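Local coordinates for HD domain-containing protein (Aquifex aeolicus, PDB 2HEK) that binds zinc and GDP at separate sites and may act as a dGTPase, as its HD-domain family suggests, though its function has not been established, at residues R111-T116 / E132-I137; C173-G178 / V218-H223; E319-N324 / K334-L339. One frame throughout, in Å; residues are numbered along the deposited sequence.

The three contacts follow one another along the chain, each closing before the next opens, and none touches another. Contact 1 joins two helices of the HD domain, and its Ile113 side chain is about 13 Å from the bound zinc, the metal held by His54, Asp85 and Asp161. Contact 2 lies on the opposite side of the chain's centre, its centre about 33 Å from that of contact 1; there the Gln219 side chain is about 9 Å from a bound GDP. Contact 3 is a surface contact far from the zinc and GDP sites. Its nearest atoms are about 7 Å from contact 2, and helix 203-221, part of contact 2, also packs against its Val320, Ala336 and Leu339.

Contact 1. Residues R111-T116 / E132-I137; sequences RVIKET and ERLVRI
Ile113 and Val135 meet through their methyl groups, CG2 of Ile113 lying 4.0 Å from CG2 of Val135, and the two side chains run antiparallel past one another. The same valine methyl also reaches the far end of the isoleucine, with Ile113 CD1 4.1 Å from Val135 CG2. Leu134 adds a looser apolar touch, its CD2 standing 4.3 Å from Ile113 CD1. All three residues are buried; Leu86 packs on Ile113, while Leu76 and Ala80 of helix 74-82 pack on Leu134.

The polar part is a salt bridge at the more exposed margin. Lys114 NZ donates to Glu132 OE1 at 2.7 Å, received by the syn lone pair of OE1. The lysine is fully extended beyond CG, whereas Glu132 leaves its backbone pointing away and folds back through a bend at chi2 (-65°); the two side chains cross at about a right angle. The same ammonium is also salt-bridged to Glu110, its stronger partner, so it sits between two carboxylates, which would probably favour its charged form.

The axes of the short helical segments 111-115 and 132-137 approach to 11.0 Å and run nearly antiparallel, at 166°. This is antiparallel helix packing within the all-helical HD domain, with a buried aliphatic seam flanked by an ion pair.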
# COMPACT_ATOMS: atom_id res chain seq x y z
N ARG A 111 25.71 3.05 31.11
CA ARG A 111 25.40 2.76 32.50
C ARG A 111 24.35 1.66 32.67
O ARG A 111 24.50 0.78 33.52
CB ARG A 111 24.92 4.05 33.20
CG ARG A 111 26.01 5.10 33.35
CD ARG A 111 25.65 6.12 34.41
NE ARG A 111 25.41 5.49 35.71
CZ ARG A 111 24.78 6.08 36.72
NH1 ARG A 111 24.35 7.33 36.58
NH2 ARG A 111 24.61 5.44 37.86
N VAL A 112 23.29 1.71 31.86
CA VAL A 112 22.21 0.71 31.93
C VAL A 112 22.75 -0.69 31.53
O VAL A 112 22.44 -1.70 32.16
CB VAL A 112 20.96 1.14 31.12
CG1 VAL A 112 19.94 0.01 31.05
CG2 VAL A 112 20.31 2.37 31.74
N ILE A 113 23.58 -0.73 30.49
CA ILE A 113 24.18 -2.00 30.06
C ILE A 113 25.10 -2.59 31.14
O ILE A 113 25.12 -3.81 31.33
CB ILE A 113 24.96 -1.81 28.76
CG1 ILE A 113 24.01 -1.58 27.58
CG2 ILE A 113 25.85 -3.01 28.48
CD1 ILE A 113 24.66 -0.92 26.39
N LYS A 114 25.86 -1.74 31.83
CA LYS A 114 26.88 -2.22 32.77
C LYS A 114 26.40 -2.40 34.20
O LYS A 114 26.91 -3.28 34.92
CB LYS A 114 28.09 -1.30 32.72
CG LYS A 114 28.93 -1.52 31.45
CD LYS A 114 30.12 -0.56 31.39
CE LYS A 114 31.05 -0.92 30.24
NZ LYS A 114 32.23 0.03 30.15
N GLU A 115 25.40 -1.61 34.61
CA GLU A 115 24.95 -1.55 36.00
C GLU A 115 23.61 -2.25 36.31
O GLU A 115 23.09 -2.13 37.43
CB GLU A 115 24.90 -0.08 36.49
CG GLU A 115 26.22 0.70 36.33
CD GLU A 115 26.11 2.19 36.67
OE1 GLU A 115 25.25 2.60 37.49
OE2 GLU A 115 26.90 2.98 36.12
N THR A 116 23.05 -2.99 35.34
CA THR A 116 21.79 -3.71 35.57
C THR A 116 21.96 -5.17 35.15
O THR A 116 23.04 -5.56 34.69
CB THR A 116 20.62 -3.08 34.75
OG1 THR A 116 20.89 -3.25 33.35
CG2 THR A 116 20.44 -1.59 35.08
N GLU A 132 32.48 -4.67 25.88
CA GLU A 132 32.98 -3.29 25.75
C GLU A 132 32.88 -2.83 24.31
O GLU A 132 32.66 -1.66 24.08
CB GLU A 132 34.44 -3.14 26.22
CG GLU A 132 34.68 -3.58 27.66
CD GLU A 132 33.95 -2.73 28.69
OE1 GLU A 132 33.84 -1.48 28.52
OE2 GLU A 132 33.46 -3.30 29.69
N ARG A 133 33.08 -3.73 23.34
CA ARG A 133 32.98 -3.39 21.92
C ARG A 133 31.53 -3.08 21.52
O ARG A 133 31.28 -2.10 20.84
CB ARG A 133 33.53 -4.52 21.05
CG ARG A 133 35.05 -4.71 21.25
CD ARG A 133 35.58 -5.91 20.52
NE ARG A 133 35.59 -5.75 19.06
CZ ARG A 133 34.87 -6.47 18.19
NH1 ARG A 133 34.00 -7.38 18.62
NH2 ARG A 133 35.01 -6.26 16.88
N LEU A 134 30.58 -3.91 21.98
CA LEU A 134 29.15 -3.62 21.82
C LEU A 134 28.79 -2.21 22.31
O LEU A 134 28.09 -1.48 21.63
CB LEU A 134 28.31 -4.67 22.56
CG LEU A 134 26.77 -4.55 22.43
CD1 LEU A 134 26.19 -5.91 22.68
CD2 LEU A 134 26.21 -3.59 23.45
N VAL A 135 29.26 -1.85 23.49
CA VAL A 135 29.01 -0.50 24.02
C VAL A 135 29.53 0.62 23.10
O VAL A 135 28.82 1.57 22.80
CB VAL A 135 29.58 -0.34 25.44
CG1 VAL A 135 29.57 1.15 25.85
CG2 VAL A 135 28.78 -1.19 26.43
N ARG A 136 30.77 0.51 22.65
CA ARG A 136 31.36 1.50 21.73
C ARG A 136 30.60 1.58 20.42
O ARG A 136 30.35 2.66 19.92
CB ARG A 136 32.84 1.16 21.45
CG ARG A 136 33.74 1.53 22.64
CD ARG A 136 35.25 1.55 22.29
NE ARG A 136 35.77 0.22 21.97
CZ ARG A 136 36.18 -0.65 22.91
NH1 ARG A 136 36.11 -0.35 24.19
NH2 ARG A 136 36.63 -1.82 22.56
N ILE A 137 30.28 0.42 19.86
CA ILE A 137 29.56 0.30 18.61
C ILE A 137 28.20 1.01 18.75
O ILE A 137 27.84 1.86 17.92
CB ILE A 137 29.43 -1.18 18.21
CG1 ILE A 137 30.80 -1.69 17.74
CG2 ILE A 137 28.32 -1.41 17.07
CD1 ILE A 137 30.92 -3.16 17.78

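Contact 2. Residues C173-G178 / V218-H223; sequences CGVSYG and VQVYFH
Val175 lays its CG2 methyl against CG2 of Val220 at 3.5 Å, a close apolar fit in which the two side chains cross obliquely. The same Val175 CG2 also rests 3.9 Å from CG of Gln219, and here valine and glutamine pass each other in opposite directions. Cys173 extends the buried patch: its SG lies 4.1 Å from Val220 CG1, and Phe44 also packs on the cysteine.

The contact ties the loop that follows helix 160-173 to the C-terminal end of helix 203-221, which makes a wider pi-type turn over residues 218-221. Gly174 is the first residue to leave that earlier helix; at its backbone angles, with phi positive, a CB would be pressed against the carbonyl oxygen of Cys173, so glycine suits the turn.

Gln219 starts out with CG opposite the backbone N (chi1 175°) and then bends at chi2 (84°), bringing its amide to the edge of the Tyr177 ring. NE2 stands 3.7 Å from Tyr177 CE1, near the ring plane, and the amide and ring planes are almost perpendicular, at 87°. Two waters take up the amide hydrogens: Gln219 NE2 donates to one at 2.6 Å and to another at 3.1 Å, and this second water also bonds to Tyr177 OH. With an alanine in its place, Val175 loses the CG it rests on, and both waters are likely to be left without their amide donor. Beyond these residues, Arg204 of the second subunit packs on Tyr177 and Gln219, and Phe12 of the third subunit packs on Tyr177.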
# COMPACT_ATOMS: atom_id res chain seq x y z
N CYS A 173 2.65 8.62 12.48
CA CYS A 173 2.17 10.03 12.36
C CYS A 173 1.17 10.19 11.24
O CYS A 173 0.26 11.01 11.37
CB CYS A 173 3.29 11.05 12.18
SG CYS A 173 4.34 11.15 13.64
N GLY A 174 1.34 9.41 10.17
CA GLY A 174 0.50 9.49 8.96
C GLY A 174 1.12 10.42 7.92
O GLY A 174 0.42 11.22 7.34
N VAL A 175 2.42 10.29 7.64
CA VAL A 175 3.09 11.17 6.71
C VAL A 175 3.23 10.45 5.37
O VAL A 175 4.11 9.66 5.17
CB VAL A 175 4.44 11.71 7.28
CG1 VAL A 175 5.14 12.66 6.27
CG2 VAL A 175 4.18 12.45 8.56
N SER A 176 2.32 10.80 4.47
CA SER A 176 2.08 10.16 3.17
C SER A 176 2.92 10.75 2.05
O SER A 176 2.65 10.49 0.87
CB SER A 176 0.60 10.39 2.81
OG SER A 176 0.24 11.77 2.86
N TYR A 177 3.93 11.55 2.41
CA TYR A 177 4.70 12.27 1.39
C TYR A 177 5.99 11.52 1.01
O TYR A 177 6.26 11.32 -0.18
CB TYR A 177 4.95 13.72 1.79
CG TYR A 177 3.68 14.54 2.07
CD1 TYR A 177 3.46 15.07 3.34
CD2 TYR A 177 2.69 14.78 1.07
CE1 TYR A 177 2.29 15.83 3.65
CE2 TYR A 177 1.52 15.58 1.35
CZ TYR A 177 1.32 16.09 2.67
OH TYR A 177 0.23 16.91 3.06
N GLY A 178 6.79 11.07 1.97
CA GLY A 178 7.98 10.27 1.59
C GLY A 178 7.61 8.87 1.09
O GLY A 178 6.46 8.41 1.28
N VAL A 218 10.43 18.50 7.96
CA VAL A 218 9.55 19.65 7.75
C VAL A 218 8.13 19.39 8.27
O VAL A 218 7.50 20.30 8.83
CB VAL A 218 9.54 20.19 6.30
CG1 VAL A 218 10.92 20.72 5.96
CG2 VAL A 218 9.06 19.14 5.28
N GLN A 219 7.66 18.16 8.13
CA GLN A 219 6.26 17.89 8.48
C GLN A 219 6.10 17.63 9.98
O GLN A 219 5.11 18.07 10.60
CB GLN A 219 5.68 16.75 7.60
CG GLN A 219 4.25 16.27 7.93
CD GLN A 219 3.15 17.14 7.27
OE1 GLN A 219 3.43 18.24 6.78
NE2 GLN A 219 1.91 16.64 7.26
N VAL A 220 7.05 16.90 10.58
CA VAL A 220 6.87 16.42 11.97
C VAL A 220 7.88 16.99 12.98
O VAL A 220 7.49 17.68 13.93
CB VAL A 220 6.89 14.84 12.06
CG1 VAL A 220 6.74 14.42 13.52
CG2 VAL A 220 5.79 14.20 11.18
N TYR A 221 9.17 16.72 12.79
CA TYR A 221 10.16 17.04 13.84
C TYR A 221 10.26 18.56 14.05
O TYR A 221 10.51 19.04 15.17
CB TYR A 221 11.55 16.40 13.56
CG TYR A 221 11.53 14.90 13.19
CD1 TYR A 221 12.38 14.40 12.20
CD2 TYR A 221 10.65 13.99 13.83
CE1 TYR A 221 12.38 13.03 11.85
CE2 TYR A 221 10.62 12.62 13.47
CZ TYR A 221 11.51 12.16 12.49
OH TYR A 221 11.49 10.80 12.12
N PHE A 222 10.06 19.33 12.99
CA PHE A 222 10.16 20.80 13.10
C PHE A 222 8.80 21.47 13.07
O PHE A 222 8.71 22.68 12.84
CB PHE A 222 11.07 21.38 12.02
CG PHE A 222 12.50 21.00 12.17
CD1 PHE A 222 13.38 21.10 11.08
CD2 PHE A 222 12.99 20.49 13.39
CE1 PHE A 222 14.75 20.74 11.21
CE2 PHE A 222 14.35 20.12 13.54
CZ PHE A 222 15.24 20.26 12.44
N HIS A 223 7.73 20.70 13.29
CA HIS A 223 6.39 21.25 13.28
C HIS A 223 6.37 22.33 14.39
O HIS A 223 6.87 22.11 15.48
CB HIS A 223 5.36 20.14 13.58
CG HIS A 223 3.94 20.58 13.45
ND1 HIS A 223 3.31 21.37 14.39
CD2 HIS A 223 3.01 20.31 12.49
CE1 HIS A 223 2.06 21.58 14.02
NE2 HIS A 223 1.84 20.92 12.89
O HOH W 1 0.74 14.51 8.21
O HOH W 2 0.31 18.47 5.34

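Contact 3. Residues E319-N324 / K334-L339; sequences EVYGGN and KKAHEL
A beta hairpin, strands 326-329 and 332-335, forms the antiparallel edge of a four-stranded mixed sheet, and this contact joins the loop leading into it to the residues leaving it. Tyr321 and His337 carry the polar core: OH of Tyr321 is hydrogen-bonded to ND1 of His337 at 2.7 Å, and the proton may belong to either; ND1 lies near the plane of the tyrosine ring and OH near that of the imidazole. The rings meet rim to rim with their planes at 58°. Tyr321 CG lies opposite the backbone N (chi1 166°), which extends the ring toward residues 334-339. There its OH also comes 3.8 Å from CB of Ala336, while the backbone N of Gly323 sits over the centre of one ring face.

The CD-CE part of Lys335, bent at chi2, runs alongside the backbone of Gly323, its CE 3.2 Å from Gly323 O. That carbonyl also stands at the edge of the His337 ring, 3.6 Å from CE1. Ile343 packs on Tyr321 and Ala344 on His337, both from helix 341-345. This is the open end of a beta hairpin, where the loop entering the first strand packs on the short, weakly bonded helical turn leaving the second.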
# COMPACT_ATOMS: atom_id res chain seq x y z
N GLU A 319 20.81 20.14 8.11
CA GLU A 319 21.36 19.73 6.83
C GLU A 319 20.63 18.51 6.28
O GLU A 319 20.57 17.48 6.93
CB GLU A 319 22.85 19.40 6.96
CG GLU A 319 23.81 20.60 6.85
CD GLU A 319 25.25 20.16 6.63
OE1 GLU A 319 25.79 19.41 7.49
OE2 GLU A 319 25.84 20.53 5.59
N VAL A 320 20.14 18.63 5.06
CA VAL A 320 19.38 17.57 4.40
C VAL A 320 20.36 16.57 3.77
O VAL A 320 20.04 15.38 3.59
CB VAL A 320 18.49 18.22 3.33
CG1 VAL A 320 17.85 17.17 2.38
CG2 VAL A 320 17.43 19.11 4.01
N TYR A 321 21.55 17.05 3.44
CA TYR A 321 22.63 16.18 3.00
C TYR A 321 23.93 16.73 3.61
O TYR A 321 24.22 17.91 3.45
CB TYR A 321 22.72 16.15 1.49
CG TYR A 321 24.02 15.53 0.96
CD1 TYR A 321 24.35 14.21 1.26
CD2 TYR A 321 24.89 16.27 0.16
CE1 TYR A 321 25.54 13.63 0.78
CE2 TYR A 321 26.09 15.70 -0.32
CZ TYR A 321 26.40 14.38 -0.01
OH TYR A 321 27.57 13.80 -0.49
N GLY A 322 24.68 15.87 4.29
CA GLY A 322 25.89 16.31 5.01
C GLY A 322 27.22 16.30 4.26
O GLY A 322 28.25 16.63 4.85
N GLY A 323 27.20 15.93 2.98
CA GLY A 323 28.42 15.91 2.15
C GLY A 323 29.37 14.74 2.36
O GLY A 323 30.45 14.70 1.76
N ASN A 324 28.98 13.77 3.18
CA ASN A 324 29.84 12.68 3.63
C ASN A 324 29.30 11.28 3.33
O ASN A 324 29.43 10.37 4.15
CB ASN A 324 30.08 12.77 5.14
CG ASN A 324 30.74 14.07 5.55
OD1 ASN A 324 31.63 14.56 4.87
ND2 ASN A 324 30.29 14.62 6.67
N LYS A 334 33.16 7.57 -5.09
CA LYS A 334 32.91 9.01 -5.17
C LYS A 334 32.06 9.48 -3.98
O LYS A 334 31.43 8.66 -3.30
CB LYS A 334 32.16 9.35 -6.47
CG LYS A 334 32.77 8.79 -7.76
CD LYS A 334 33.91 9.66 -8.30
CE LYS A 334 34.17 9.38 -9.79
NZ LYS A 334 35.62 9.48 -10.11
N LYS A 335 32.06 10.78 -3.73
CA LYS A 335 31.04 11.42 -2.89
C LYS A 335 29.71 11.43 -3.65
O LYS A 335 29.71 11.60 -4.87
CB LYS A 335 31.44 12.86 -2.60
CG LYS A 335 32.61 13.04 -1.68
CD LYS A 335 32.31 12.55 -0.28
CE LYS A 335 33.13 13.30 0.74
NZ LYS A 335 33.12 12.56 2.02
N ALA A 336 28.59 11.25 -2.93
CA ALA A 336 27.26 11.19 -3.58
C ALA A 336 26.90 12.41 -4.40
O ALA A 336 26.24 12.29 -5.45
CB ALA A 336 26.15 10.91 -2.52
N HIS A 337 27.26 13.60 -3.91
CA HIS A 337 27.05 14.83 -4.67
C HIS A 337 27.89 14.88 -5.96
O HIS A 337 27.46 15.49 -6.95
CB HIS A 337 27.27 16.09 -3.82
CG HIS A 337 28.62 16.17 -3.19
ND1 HIS A 337 28.94 15.50 -2.03
CD2 HIS A 337 29.72 16.88 -3.53
CE1 HIS A 337 30.18 15.78 -1.69
NE2 HIS A 337 30.68 16.62 -2.58
N GLU A 338 29.06 14.21 -5.97
CA GLU A 338 29.87 14.10 -7.21
C GLU A 338 29.10 13.37 -8.33
O GLU A 338 29.31 13.65 -9.51
CB GLU A 338 31.24 13.45 -6.96
CG GLU A 338 32.15 14.24 -6.03
CD GLU A 338 33.53 13.61 -5.78
OE1 GLU A 338 34.50 14.39 -5.71
OE2 GLU A 338 33.66 12.37 -5.64
N LEU A 339 28.20 12.46 -7.95
CA LEU A 339 27.43 11.67 -8.93
C LEU A 339 25.96 12.07 -9.09
O LEU A 339 25.34 11.71 -10.08
CB LEU A 339 27.54 10.16 -8.65
CG LEU A 339 28.94 9.54 -8.56
CD1 LEU A 339 28.85 8.03 -8.49
CD2 LEU A 339 29.83 9.98 -9.73